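Local coordinates for protein PA1221 (Pseudomonas aeruginosa, PDB 4DG9) that joins an AMP-binding domain of the ANL superfamily to a phosphopantetheine-bearing carrier domain in a single chain, at residues A254-L259 with L278-T283; R302-N307 with C320-D325. All coordinates share one frame; numbering follows the deposited sequence.

Interaction 1: residues A254-L259 with L278-T283; sequences ADSAWL and LRQLLT. With DG9 (5'-({[(2R,3R)-3-amino-2-{[2-({N-[(2R)-2-hydroxy-3,3-dimethyl-4-{[oxido(oxo)phosphonio]oxy}butanoyl]-beta-alanyl}amino)ethyl]sulfanyl}-4-methylpentyl]sulfonyl}amino)-5'-deoxyadenosine), chain B.
The W258 indole lies against the neighbouring strand with T283 CA over one face of its six-membered ring, a CH-pi contact, and L282 CB near the ring plane at its edge, 3.5 Å from W258 CE3. W258 CG stands anti to the backbone N (chi1 161°), and chi2 near -90° turns the benzo side over the adjoining strand; at its far rim W258 CZ2 meets CG1 of the bound DG9 at 3.7 Å. On the face opposite W258 and L282, L259 and L281 cross at about a right angle, with L259 CD1 3.9 Å from L281 CD1. The two strands, 256-260 and 280-284, are parallel partners in a beta-alpha-beta unit connected by helix 261-270, and F264 of that helix packs on both leucines. At the start of the strands, polar groups take over. Q280 NE2 reaches S256 OG at 3.2 Å, with the oxygen in the amide plane, while Q280 OE1 accepts from A200 N. R279 runs beside D255, their flat groups almost perpendicular (89°), and D255 OD2 sits at the guanidinium edge, 3.3 Å from R279 NE in a salt bridge whose hydrogen bonds are weak. At the opposite end T283 OG1 donates to L259 O (2.7 Å).

Interaction 2: residues R302-N307 with C320-D325; sequences RLHLVN and CHVVTD
Backbone hydrogen bonds between L305, N307 and the facing strand set the frame of this contact, an antiparallel hairpin in which 304-309 pairs with 319-322. N307 and H321 form a hydrogen-bonded pair: N307 N gives to H321 O, and H321 N returns a bond of 2.9 Å to N307 O. V306 and V322 are the adjacent non-hydrogen-bonded pair. One step further, V323 N meets L305 O at 3.0 Å in an almost straight bond (177°). The return link of the same pair, L305 N to V323 O, is made through a water that accepts from the first and donates to the second.

Apolar contacts fill in around this frame. On the side of the sheet carrying V306 and V322, both methyls of V322 close on H304 CE1, each at 3.6 Å, and the imidazole and the valine cross at about a right angle. The ring swings toward V322 because CG is anti to the backbone N (chi1 176°), while its NE2 is hydrogen-bonded to F198 O. V306 CG1 rests against C320 CB at 3.9 Å. Elsewhere V323 CG2 approaches L305 CD2 at 4.3 Å, and L297 of helix 290-299 touches both residues.

Polar side chains turn to partners outside the two strands. N307 OD1 is hydrogen-bonded to the adenine amino group of DG9 and N307 ND2 to P334 O, whereas H321 NE2 pairs with D327. With its backbone N and O both held by H321 and each end of its amide engaged, N307 is presented to the DG9 amino group in a defined orientation.

Overall arrangement
Interactions 1 and 2 lie in one five-stranded mixed beta-sheet in the AMP-binding part of the chain, their centres about 11 Å apart. They follow one another along the chain: the pairing of 254-259 with 278-283 is complete before 302-307 begins. Strands 280-284 and 304-309 are neighbours, with probable backbone hydrogen bonds from V306 N to L281 O and from T283 N to V306 O, and L281 packing on L305. The strand order thus runs from an edge strand, 256-260, through parallel neighbours to the antiparallel strand 319-322, with 337-338 at the far edge. DG9 touches both contacts, W258 in interaction 1 and N307 in interaction 2, so one sheet contributes at two places to its binding site.

Interaction 1: residues A254-L259 with L278-T283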
loop_
_atom_site.group_PDB
_atom_site.type_symbol
_atom_site.label_atom_id
_atom_site.label_comp_id
_atom_site.label_asym_id
_atom_site.label_seq_id
_atom_site.Cartn_x
_atom_site.Cartn_y
_atom_site.Cartn_z
ATOM N N ALA A 254 -4.178 -8.312 18.268
ATOM C CA ALA A 254 -4.252 -7.098 17.443
ATOM C C ALA A 254 -5.610 -6.438 17.622
ATOM O O ALA A 254 -6.633 -7.071 17.390
ATOM C CB ALA A 254 -4.053 -7.449 15.987
ATOM N N ASP A 255 -5.638 -5.194 18.085
ATOM C CA ASP A 255 -6.905 -4.450 18.174
ATOM C C ASP A 255 -7.102 -3.316 17.149
ATOM O O ASP A 255 -8.155 -2.670 17.106
ATOM C CB ASP A 255 -7.116 -3.929 19.594
ATOM C CG ASP A 255 -6.098 -2.889 19.984
ATOM O OD1 ASP A 255 -5.506 -2.256 19.079
ATOM O OD2 ASP A 255 -5.904 -2.695 21.201
ATOM N N SER A 256 -6.075 -3.059 16.351
ATOM C CA SER A 256 -6.043 -1.880 15.507
ATOM C C SER A 256 -5.405 -2.263 14.191
ATOM O O SER A 256 -4.389 -2.959 14.173
ATOM C CB SER A 256 -5.217 -0.771 16.174
ATOM O OG SER A 256 -5.786 -0.368 17.410
ATOM N N ALA A 257 -5.980 -1.807 13.086
ATOM C CA ALA A 257 -5.463 -2.231 11.792
ATOM C C ALA A 257 -5.756 -1.247 10.665
ATOM O O ALA A 257 -6.698 -0.461 10.746
ATOM C CB ALA A 257 -6.020 -3.608 11.446
ATOM N N TRP A 258 -4.936 -1.301 9.619
ATOM C CA TRP A 258 -5.211 -0.621 8.356
ATOM C C TRP A 258 -5.431 -1.685 7.288
ATOM O O TRP A 258 -4.754 -2.696 7.280
ATOM C CB TRP A 258 -4.047 0.281 7.942
ATOM C CG TRP A 258 -4.094 0.622 6.491
ATOM C CD1 TRP A 258 -3.512 -0.077 5.461
ATOM C CD2 TRP A 258 -4.784 1.724 5.888
ATOM N NE1 TRP A 258 -3.798 0.530 4.267
ATOM C CE2 TRP A 258 -4.583 1.631 4.498
ATOM C CE3 TRP A 258 -5.561 2.772 6.387
ATOM C CZ2 TRP A 258 -5.128 2.557 3.598
ATOM C CZ3 TRP A 258 -6.099 3.690 5.493
ATOM C CH2 TRP A 258 -5.876 3.573 4.112
ATOM N N LEU A 259 -6.394 -1.475 6.404
ATOM C CA LEU A 259 -6.605 -2.386 5.289
ATOM C C LEU A 259 -6.942 -1.558 4.082
ATOM O O LEU A 259 -7.871 -0.766 4.138
ATOM C CB LEU A 259 -7.788 -3.301 5.571
ATOM C CG LEU A 259 -7.693 -4.224 6.774
ATOM C CD1 LEU A 259 -9.038 -4.908 6.965
ATOM C CD2 LEU A 259 -6.596 -5.242 6.523
ATOM N N LEU A 278 -11.423 -6.290 16.671
ATOM C CA LEU A 278 -10.746 -5.034 16.382
ATOM C C LEU A 278 -11.523 -3.915 17.074
ATOM O O LEU A 278 -12.747 -3.898 17.011
ATOM C CB LEU A 278 -10.672 -4.781 14.861
ATOM C CG LEU A 278 -9.792 -5.689 13.969
ATOM C CD1 LEU A 278 -9.921 -5.363 12.476
ATOM C CD2 LEU A 278 -8.315 -5.683 14.368
ATOM N N ARG A 279 -10.829 -3.032 17.788
ATOM C CA ARG A 279 -11.434 -1.791 18.271
ATOM C C ARG A 279 -11.378 -0.712 17.194
ATOM O O ARG A 279 -12.307 0.083 17.032
ATOM C CB ARG A 279 -10.761 -1.278 19.553
ATOM C CG ARG A 279 -10.693 -2.280 20.693
ATOM C CD ARG A 279 -10.176 -1.639 21.986
ATOM N NE ARG A 279 -8.796 -1.150 21.886
ATOM C CZ ARG A 279 -8.444 0.134 21.790
ATOM N NH1 ARG A 279 -9.377 1.079 21.773
ATOM N NH2 ARG A 279 -7.157 0.473 21.709
ATOM N N GLN A 280 -10.270 -0.676 16.471
ATOM C CA GLN A 280 -10.040 0.394 15.514
ATOM C C GLN A 280 -9.604 -0.133 14.156
ATOM O O GLN A 280 -8.643 -0.911 14.031
ATOM C CB GLN A 280 -8.976 1.354 16.037
ATOM C CG GLN A 280 -9.290 1.952 17.374
ATOM C CD GLN A 280 -8.271 2.982 17.795
ATOM O OE1 GLN A 280 -8.609 4.140 18.023
ATOM N NE2 GLN A 280 -7.015 2.566 17.909
ATOM N N LEU A 281 -10.294 0.335 13.128
ATOM C CA LEU A 281 -9.982 -0.081 11.779
ATOM C C LEU A 281 -9.965 1.134 10.865
ATOM O O LEU A 281 -10.891 1.949 10.877
ATOM C CB LEU A 281 -10.991 -1.124 11.297
ATOM C CG LEU A 281 -11.005 -1.463 9.810
ATOM C CD1 LEU A 281 -9.644 -1.959 9.398
ATOM C CD2 LEU A 281 -12.055 -2.511 9.522
ATOM N N LEU A 282 -8.889 1.268 10.097
ATOM C CA LEU A 282 -8.805 2.302 9.079
ATOM C C LEU A 282 -8.743 1.633 7.725
ATOM O O LEU A 282 -8.144 0.550 7.555
ATOM C CB LEU A 282 -7.578 3.196 9.269
ATOM C CG LEU A 282 -7.367 3.844 10.640
ATOM C CD1 LEU A 282 -6.592 2.894 11.540
ATOM C CD2 LEU A 282 -6.634 5.158 10.529
ATOM N N THR A 283 -9.387 2.272 6.766
ATOM C CA THR A 283 -9.286 1.844 5.386
ATOM C C THR A 283 -9.349 3.083 4.482
ATOM O O THR A 283 -9.581 4.203 4.945
ATOM C CB THR A 283 -10.376 0.800 5.033
ATOM O OG1 THR A 283 -10.242 0.412 3.662
ATOM C CG2 THR A 283 -11.772 1.374 5.263
HETATM C C DG9 B . -1.205 5.748 -0.036
HETATM N N DG9 B . -2.378 7.028 -3.086
HETATM S S DG9 B . -0.872 6.742 -2.652
HETATM C C1 DG9 B . -0.752 6.858 -0.999
HETATM N N1 DG9 B . -10.686 7.838 -0.851
HETATM O O1 DG9 B . -4.188 11.070 -4.017
HETATM C C2 DG9 B . -10.543 8.057 -2.170
HETATM N N2 DG9 B . -1.055 7.175 1.961
HETATM O O2 DG9 B . -6.135 9.774 -5.440
HETATM C C3 DG9 B . -2.899 8.351 -2.802
HETATM N N3 DG9 B . -9.342 8.107 -2.764
HETATM O O3 DG9 B . -2.802 -7.241 -5.413
HETATM C C4 DG9 B . -8.212 7.921 -2.035
HETATM C C5 DG9 B . -8.323 7.693 -0.674
HETATM C C6 DG9 B . -9.591 7.652 -0.085
HETATM N N6 DG9 B . -9.752 7.432 1.244
HETATM N N7 DG9 B . -7.062 7.560 -0.206
HETATM C C8 DG9 B . -6.197 7.699 -1.238
HETATM N N9 DG9 B . -6.903 7.912 -2.352
HETATM C CA DG9 B . -2.015 6.473 1.053
HETATM C CB DG9 B . -3.006 5.662 1.891
HETATM C "C1'" DG9 B . -6.330 8.121 -3.706
HETATM S S1P DG9 B . -2.020 4.348 -0.760
HETATM C "C2'" DG9 B . -6.167 9.606 -4.009
HETATM P P2A DG9 B . -2.308 -8.519 -4.739
HETATM C C2P DG9 B . -1.581 3.011 0.314
HETATM O O2P DG9 B . -0.398 5.514 -3.210
HETATM C "C3'" DG9 B . -4.814 9.929 -3.409
HETATM C C3P DG9 B . -0.364 2.210 -0.144
HETATM O O3P DG9 B . -0.094 7.837 -3.150
HETATM C "C4'" DG9 B . -4.058 8.650 -3.732
HETATM O "O4'" DG9 B . -5.013 7.576 -3.711
HETATM O O4A DG9 B . -0.958 -9.075 -5.143
HETATM N N4P DG9 B . -0.766 1.053 -0.919
HETATM C C5P DG9 B . -0.568 -0.203 -0.530
HETATM O O5P DG9 B . -0.082 -0.518 0.544
HETATM O O6A DG9 B . -2.282 -8.311 -3.138
HETATM C C6P DG9 B . -0.989 -1.267 -1.511
HETATM C C7P DG9 B . -2.129 -2.071 -0.903
HETATM N N8P DG9 B . -2.408 -3.284 -1.645
HETATM C C9P DG9 B . -1.748 -4.413 -1.403
HETATM O O9P DG9 B . -0.891 -4.502 -0.544
HETATM C CAP DG9 B . -2.102 -5.609 -2.245
HETATM O OAP DG9 B . -2.977 -5.223 -3.302
HETATM C CBP DG9 B . -2.761 -6.724 -1.432
HETATM C CCP DG9 B . -3.356 -7.756 -2.388
HETATM C CDP DG9 B . -1.653 -7.366 -0.614
HETATM C CEP DG9 B . -3.833 -6.187 -0.493
HETATM C CG1 DG9 B . -2.372 4.983 3.099
HETATM C CG2 DG9 B . -4.126 6.586 2.360
#

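Interaction 2: residues R302-N307 with C320-D325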
loop_
_atom_site.group_PDB
_atom_site.type_symbol
_atom_site.label_atom_id
_atom_site.label_comp_id
_atom_site.label_asym_id
_atom_site.label_seq_id
_atom_site.Cartn_x
_atom_site.Cartn_y
_atom_site.Cartn_z
ATOM N N ARG A 302 -19.830 -1.459 17.415
ATOM C CA ARG A 302 -18.889 -0.709 18.259
ATOM C C ARG A 302 -17.552 -0.354 17.579
ATOM O O ARG A 302 -16.704 0.308 18.185
ATOM C CB ARG A 302 -18.595 -1.467 19.560
ATOM C CG ARG A 302 -19.782 -1.562 20.512
ATOM C CD ARG A 302 -19.551 -2.579 21.645
ATOM N NE ARG A 302 -19.241 -3.929 21.159
ATOM C CZ ARG A 302 -20.142 -4.780 20.667
ATOM N NH1 ARG A 302 -21.423 -4.419 20.578
ATOM N NH2 ARG A 302 -19.762 -5.992 20.256
ATOM N N LEU A 303 -17.344 -0.805 16.346
ATOM C CA LEU A 303 -16.057 -0.583 15.683
ATOM C C LEU A 303 -15.840 0.897 15.364
ATOM O O LEU A 303 -16.727 1.572 14.857
ATOM C CB LEU A 303 -15.969 -1.412 14.407
ATOM C CG LEU A 303 -14.708 -1.335 13.549
ATOM C CD1 LEU A 303 -13.492 -1.897 14.287
ATOM C CD2 LEU A 303 -14.941 -2.097 12.252
ATOM N N HIS A 304 -14.655 1.395 15.674
ATOM C CA HIS A 304 -14.289 2.747 15.314
ATOM C C HIS A 304 -13.621 2.632 13.950
ATOM O O HIS A 304 -12.489 2.147 13.826
ATOM C CB HIS A 304 -13.295 3.292 16.347
ATOM C CG HIS A 304 -12.759 4.653 16.027
ATOM N ND1 HIS A 304 -13.421 5.817 16.359
ATOM C CD2 HIS A 304 -11.608 5.040 15.423
ATOM C CE1 HIS A 304 -12.709 6.859 15.967
ATOM N NE2 HIS A 304 -11.604 6.411 15.397
ATOM N N LEU A 305 -14.321 3.092 12.924
ATOM C CA LEU A 305 -13.866 2.882 11.568
ATOM C C LEU A 305 -13.525 4.235 10.974
ATOM O O LEU A 305 -14.227 5.203 11.209
ATOM C CB LEU A 305 -14.939 2.160 10.749
ATOM C CG LEU A 305 -14.572 1.831 9.297
ATOM C CD1 LEU A 305 -13.570 0.677 9.225
ATOM C CD2 LEU A 305 -15.807 1.502 8.474
ATOM N N VAL A 306 -12.433 4.306 10.230
ATOM C CA VAL A 306 -11.952 5.578 9.709
ATOM C C VAL A 306 -11.621 5.459 8.230
ATOM O O VAL A 306 -11.007 4.477 7.791
ATOM C CB VAL A 306 -10.661 6.014 10.442
ATOM C CG1 VAL A 306 -10.177 7.377 9.941
ATOM C CG2 VAL A 306 -10.868 6.010 11.951
ATOM N N ASN A 307 -12.028 6.462 7.466
ATOM C CA ASN A 307 -11.597 6.599 6.084
ATOM C C ASN A 307 -10.375 7.524 6.045
ATOM O O ASN A 307 -10.486 8.736 6.280
ATOM C CB ASN A 307 -12.740 7.221 5.289
ATOM C CG ASN A 307 -12.472 7.254 3.824
ATOM O OD1 ASN A 307 -11.497 6.677 3.359
ATOM N ND2 ASN A 307 -13.345 7.925 3.070
ATOM N N CYS A 320 -8.701 12.564 7.245
ATOM C CA CYS A 320 -9.317 11.352 7.770
ATOM C C CYS A 320 -10.718 11.678 8.240
ATOM O O CYS A 320 -10.984 12.800 8.677
ATOM C CB CYS A 320 -8.526 10.802 8.959
ATOM S SG CYS A 320 -6.938 10.084 8.564
ATOM N N HIS A 321 -11.605 10.688 8.168
ATOM C CA HIS A 321 -12.984 10.856 8.605
ATOM C C HIS A 321 -13.439 9.652 9.402
ATOM O O HIS A 321 -13.371 8.524 8.922
ATOM C CB HIS A 321 -13.896 11.040 7.395
ATOM C CG HIS A 321 -15.357 11.080 7.729
ATOM N ND1 HIS A 321 -15.924 12.084 8.485
ATOM C CD2 HIS A 321 -16.372 10.249 7.391
ATOM C CE1 HIS A 321 -17.221 11.864 8.608
ATOM N NE2 HIS A 321 -17.519 10.757 7.951
ATOM N N VAL A 322 -13.902 9.889 10.624
ATOM C CA VAL A 322 -14.492 8.826 11.418
ATOM C C VAL A 322 -15.902 8.611 10.904
ATOM O O VAL A 322 -16.676 9.557 10.804
ATOM C CB VAL A 322 -14.519 9.183 12.913
ATOM C CG1 VAL A 322 -15.239 8.108 13.720
ATOM C CG2 VAL A 322 -13.109 9.358 13.415
ATOM N N VAL A 323 -16.223 7.365 10.571
ATOM C CA VAL A 323 -17.495 7.033 9.947
ATOM C C VAL A 323 -18.650 6.996 10.951
ATOM O O VAL A 323 -18.478 6.524 12.070
ATOM C CB VAL A 323 -17.400 5.698 9.213
ATOM C CG1 VAL A 323 -18.720 5.388 8.496
ATOM C CG2 VAL A 323 -16.221 5.732 8.233
ATOM N N THR A 324 -19.813 7.511 10.538
ATOM C CA THR A 324 -21.020 7.555 11.374
ATOM C C THR A 324 -22.180 6.842 10.693
ATOM O O THR A 324 -22.147 6.611 9.482
ATOM C CB THR A 324 -21.502 8.996 11.617
ATOM O OG1 THR A 324 -22.091 9.502 10.416
ATOM C CG2 THR A 324 -20.362 9.896 12.017
ATOM N N ASP A 325 -23.214 6.524 11.474
ATOM C CA ASP A 325 -24.456 5.940 10.953
ATOM C C ASP A 325 -24.988 6.703 9.752
ATOM O O ASP A 325 -25.301 6.115 8.718
ATOM C CB ASP A 325 -25.550 5.955 12.024
ATOM C CG ASP A 325 -25.232 5.067 13.205
ATOM O OD1 ASP A 325 -24.366 4.175 13.070
ATOM O OD2 ASP A 325 -25.864 5.265 14.269
HETATM O O HOH W 1 -16.981 4.615 13.037
#